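Local coordinates for uricase (Arthrobacter globiformis, PDB 2YZC), which catalyses the oxidation of uric acid by molecular oxygen to 5-hydroxyisourate, which is processed further to (S)-allantoin, at residues A[166-169]-A[170-174]; A[254-257]-A[258-261]. One frame throughout, in Å; residues are numbered along the deposited sequence.

Contact 1: A[166-169]-A[170-174]; sequences FPRD and KYTTL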
# COMPACT_ATOMS: atom_id res chain seq x y z
N PHE A 166 -30.80 -18.86 -4.22
CA PHE A 166 -30.95 -17.42 -4.26
C PHE A 166 -31.90 -17.04 -5.39
O PHE A 166 -32.03 -17.77 -6.37
CB PHE A 166 -29.59 -16.72 -4.46
CG PHE A 166 -28.75 -17.32 -5.56
CD1 PHE A 166 -27.86 -18.37 -5.29
CD2 PHE A 166 -28.83 -16.84 -6.86
CE1 PHE A 166 -27.07 -18.92 -6.29
CE2 PHE A 166 -28.04 -17.39 -7.88
CZ PHE A 166 -27.15 -18.42 -7.59
N PRO A 167 -32.60 -15.90 -5.26
CA PRO A 167 -33.53 -15.50 -6.32
C PRO A 167 -32.80 -15.17 -7.62
O PRO A 167 -31.70 -14.62 -7.60
CB PRO A 167 -34.24 -14.29 -5.72
CG PRO A 167 -33.17 -13.69 -4.85
CD PRO A 167 -32.59 -14.91 -4.18
N ARG A 168 -33.40 -15.52 -8.75
CA ARG A 168 -32.78 -15.24 -10.04
C ARG A 168 -33.55 -14.13 -10.75
O ARG A 168 -34.50 -14.40 -11.48
CB ARG A 168 -32.76 -16.51 -10.90
CG ARG A 168 -32.21 -17.74 -10.19
CD ARG A 168 -31.97 -18.89 -11.18
NE ARG A 168 -30.91 -18.55 -12.11
CZ ARG A 168 -29.61 -18.58 -11.81
NH1 ARG A 168 -29.22 -18.95 -10.60
NH2 ARG A 168 -28.71 -18.20 -12.71
N ASP A 169 -33.13 -12.89 -10.53
CA ASP A 169 -33.81 -11.75 -11.16
C ASP A 169 -33.33 -11.56 -12.59
O ASP A 169 -32.52 -12.34 -13.10
CB ASP A 169 -33.61 -10.48 -10.31
CG ASP A 169 -32.34 -9.73 -10.67
OD1 ASP A 169 -31.34 -10.37 -11.05
OD2 ASP A 169 -32.36 -8.48 -10.57
N LYS A 170 -33.83 -10.52 -13.26
CA LYS A 170 -33.47 -10.30 -14.65
C LYS A 170 -31.99 -10.03 -14.93
O LYS A 170 -31.56 -10.09 -16.08
CB LYS A 170 -34.32 -9.16 -15.24
CG LYS A 170 -34.05 -7.79 -14.67
CD LYS A 170 -34.97 -6.76 -15.31
CE LYS A 170 -34.80 -5.38 -14.70
NZ LYS A 170 -35.77 -4.40 -15.26
N TYR A 171 -31.20 -9.76 -13.88
CA TYR A 171 -29.77 -9.51 -14.06
C TYR A 171 -28.91 -10.60 -13.42
O TYR A 171 -27.70 -10.45 -13.32
CB TYR A 171 -29.38 -8.16 -13.44
CG TYR A 171 -30.02 -6.96 -14.11
CD1 TYR A 171 -29.83 -6.71 -15.47
CD2 TYR A 171 -30.83 -6.08 -13.39
CE1 TYR A 171 -30.44 -5.62 -16.10
CE2 TYR A 171 -31.44 -4.99 -14.01
CZ TYR A 171 -31.24 -4.77 -15.35
OH TYR A 171 -31.86 -3.70 -15.96
N THR A 172 -29.54 -11.69 -13.00
CA THR A 172 -28.81 -12.78 -12.36
C THR A 172 -28.25 -13.81 -13.33
O THR A 172 -28.99 -14.42 -14.11
CB THR A 172 -29.69 -13.48 -11.31
OG1 THR A 172 -30.09 -12.53 -10.32
CG2 THR A 172 -28.95 -14.62 -10.64
N THR A 173 -26.93 -14.00 -13.30
CA THR A 173 -26.26 -14.96 -14.17
C THR A 173 -25.52 -16.02 -13.36
O THR A 173 -25.13 -17.05 -13.89
CB THR A 173 -25.26 -14.26 -15.12
OG1 THR A 173 -24.29 -13.52 -14.36
CG2 THR A 173 -26.00 -13.30 -16.05
N LEU A 174 -25.33 -15.75 -12.06
CA LEU A 174 -24.62 -16.68 -11.18
C LEU A 174 -25.34 -18.02 -11.10
O LEU A 174 -26.55 -18.08 -10.90
CB LEU A 174 -24.49 -16.09 -9.77
CG LEU A 174 -23.78 -16.96 -8.73
CD1 LEU A 174 -22.31 -17.12 -9.09
CD2 LEU A 174 -23.90 -16.33 -7.35
O HOH W 1 -29.70 -12.98 -7.10

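Contact 2: A[254-257]-A[258-261]; sequences LVDL and QPFG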
# COMPACT_ATOMS: atom_id res chain seq x y z
N LEU A 254 -13.31 -20.92 -10.27
CA LEU A 254 -12.88 -22.20 -10.82
C LEU A 254 -12.66 -21.93 -12.30
O LEU A 254 -13.59 -21.60 -13.02
CB LEU A 254 -13.99 -23.24 -10.63
CG LEU A 254 -13.71 -24.69 -11.03
CD1 LEU A 254 -12.63 -25.28 -10.15
CD2 LEU A 254 -15.00 -25.50 -10.91
N VAL A 255 -11.42 -22.05 -12.75
CA VAL A 255 -11.08 -21.77 -14.14
C VAL A 255 -11.70 -22.78 -15.11
O VAL A 255 -11.70 -23.98 -14.87
CB VAL A 255 -9.55 -21.73 -14.34
CG1 VAL A 255 -9.21 -21.41 -15.79
CG2 VAL A 255 -8.94 -20.68 -13.41
N ASP A 256 -12.24 -22.26 -16.21
CA ASP A 256 -12.84 -23.11 -17.23
C ASP A 256 -11.74 -23.55 -18.19
O ASP A 256 -11.23 -22.75 -18.97
CB ASP A 256 -13.92 -22.35 -18.00
CG ASP A 256 -14.49 -23.17 -19.15
OD1 ASP A 256 -14.49 -24.41 -19.06
OD2 ASP A 256 -14.93 -22.56 -20.15
N LEU A 257 -11.37 -24.82 -18.09
CA LEU A 257 -10.32 -25.39 -18.92
C LEU A 257 -10.89 -26.23 -20.07
O LEU A 257 -10.13 -26.78 -20.86
CB LEU A 257 -9.40 -26.26 -18.07
CG LEU A 257 -8.79 -25.57 -16.85
CD1 LEU A 257 -7.98 -26.57 -16.02
CD2 LEU A 257 -7.93 -24.42 -17.31
N GLN A 258 -12.21 -26.33 -20.16
CA GLN A 258 -12.82 -27.12 -21.22
C GLN A 258 -12.38 -26.68 -22.61
O GLN A 258 -12.22 -27.51 -23.51
CB GLN A 258 -14.35 -27.09 -21.09
CG GLN A 258 -14.82 -27.74 -19.80
CD GLN A 258 -16.32 -27.85 -19.70
OE1 GLN A 258 -16.84 -28.45 -18.76
NE2 GLN A 258 -17.03 -27.28 -20.67
N PRO A 259 -12.18 -25.37 -22.82
CA PRO A 259 -11.74 -24.93 -24.15
C PRO A 259 -10.37 -25.50 -24.50
O PRO A 259 -9.96 -25.49 -25.66
CB PRO A 259 -11.72 -23.41 -24.02
CG PRO A 259 -12.83 -23.15 -23.05
CD PRO A 259 -12.58 -24.21 -22.00
N PHE A 260 -9.66 -26.02 -23.50
CA PHE A 260 -8.34 -26.60 -23.71
C PHE A 260 -8.40 -28.12 -23.65
O PHE A 260 -7.37 -28.80 -23.61
CB PHE A 260 -7.37 -26.07 -22.66
CG PHE A 260 -7.44 -24.58 -22.47
CD1 PHE A 260 -7.50 -24.03 -21.20
CD2 PHE A 260 -7.48 -23.73 -23.57
CE1 PHE A 260 -7.60 -22.65 -21.02
CE2 PHE A 260 -7.58 -22.35 -23.41
CZ PHE A 260 -7.64 -21.81 -22.13
N GLY A 261 -9.62 -28.66 -23.63
CA GLY A 261 -9.82 -30.10 -23.59
C GLY A 261 -9.58 -30.76 -22.25
O GLY A 261 -9.22 -31.94 -22.21

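Contact 1: A[166-169]-A[170-174]
Phe-166 turns one edge of its ring to the carbonyl oxygen of Leu-174: CZ lies 3.4 Å from Leu-174 O, near the ring plane, and 3.8 Å from Leu-174 CG. At the same edge CE2 meets the methyl CG2 of Thr-172, while the ring stacks on that of Phe-163. Pro-167 contributes its carbonyl, to which a water donates at 2.6 Å from Pro-167 O; the same water reaches Thr-172 OG1. Arg-168 bends its chain at chi3 (66°), folding the guanidinium back so that NH1 and NH2, each 2.8 Å from Leu-174 O, grip that oxygen end-on, with the oxygen near the guanidinium plane; NH1 approaches almost along the carbonyl bond, NH2 from above the carbonyl plane, both bonds bent. Thr-172 CG2 lies over one face of this group. Asp-169 heads a type I beta turn in which Thr-172 N donates to Asp-169 O at 3.1 Å. Its OD1 takes the hydroxyl of Thr-172 OG1 at 2.6 Å on the anti side, 28° out of the carboxylate plane, and a weak bond from Tyr-171 N at 2.9 Å completes an Asx turn. With an alanine at Asp-169, the Thr-172 hydroxyl and the Tyr-171 amide would probably lose their shared acceptor, leaving the turn to its backbone bond. Thr-172 OG1 also hydrogen-bonds to Thr-69 OG1 of the second subunit, and Leu-174 touches the bound allantoate. The carboxylate thus fixes the turn at the subunit interface, while the arginine's paired N-H groups, which probably polarise the Leu-174 carbonyl, hold the chain where it reaches the ligand pocket.

Contact 2: A[254-257]-A[258-261]
The carboxylate of Asp-256 reaches forward to the amide of Gln-258, with OD1 accepting from Gln-258 N at 3.2 Å and an N-H...O angle of 149°. The donor comes from well above the carboxylate plane, 55° out of it. With CG anti to its own backbone nitrogen (chi1 175°), the side chain of Asp-256 runs across those of Gln-258 and Pro-259 at about a right angle, and its other oxygen, OD2, rests 3.4 Å from Pro-259 CD. Leu-257 O accepts from Phe-260 N at 2.8 Å. Pro-259 has no amide hydrogen to offer, and the two i to i+3 bonds of the 3-10 turn come from Phe-260 N and from Gly-261 N, the latter to Gln-258 O at 2.8 Å. Upstream, Val-255 O is satisfied by Asn-264 ND2. Besides these polar links, Leu-257 CD2 meets the Phe-260 ring at its edge, in the ring plane, 3.9 Å from CD1. Leu-257 also packs on Arg-79 and Phe-260 on Asn-72, both of the fourth subunit. The arrangement is an Asx turn leading directly into a short 3-10 turn, set in the loop that joins the antiparallel strands 240-254 and 268-271.

Along the chain the two contacts come in series, neither nested nor crossed. Contact 1 folds back the long loop that leaves strand 143-157 and returns as strand 182-192, its antiparallel neighbour. Strand 182-192 pairs in turn with 240-254, and where that strand ends contact 2 turns the chain before strand 268-271. The loops thus extend from neighbouring parts of one sheet. Contact 1 and contact 2 have centres 24 Å apart and nearest atoms about 10 Å apart, without touching inside the subunit. They meet between subunits instead: Tyr-171 of contact 1 packs edge-to-face with Phe-260 of the third subunit, and Phe-260 of contact 2 packs on Lys-170 of that same subunit.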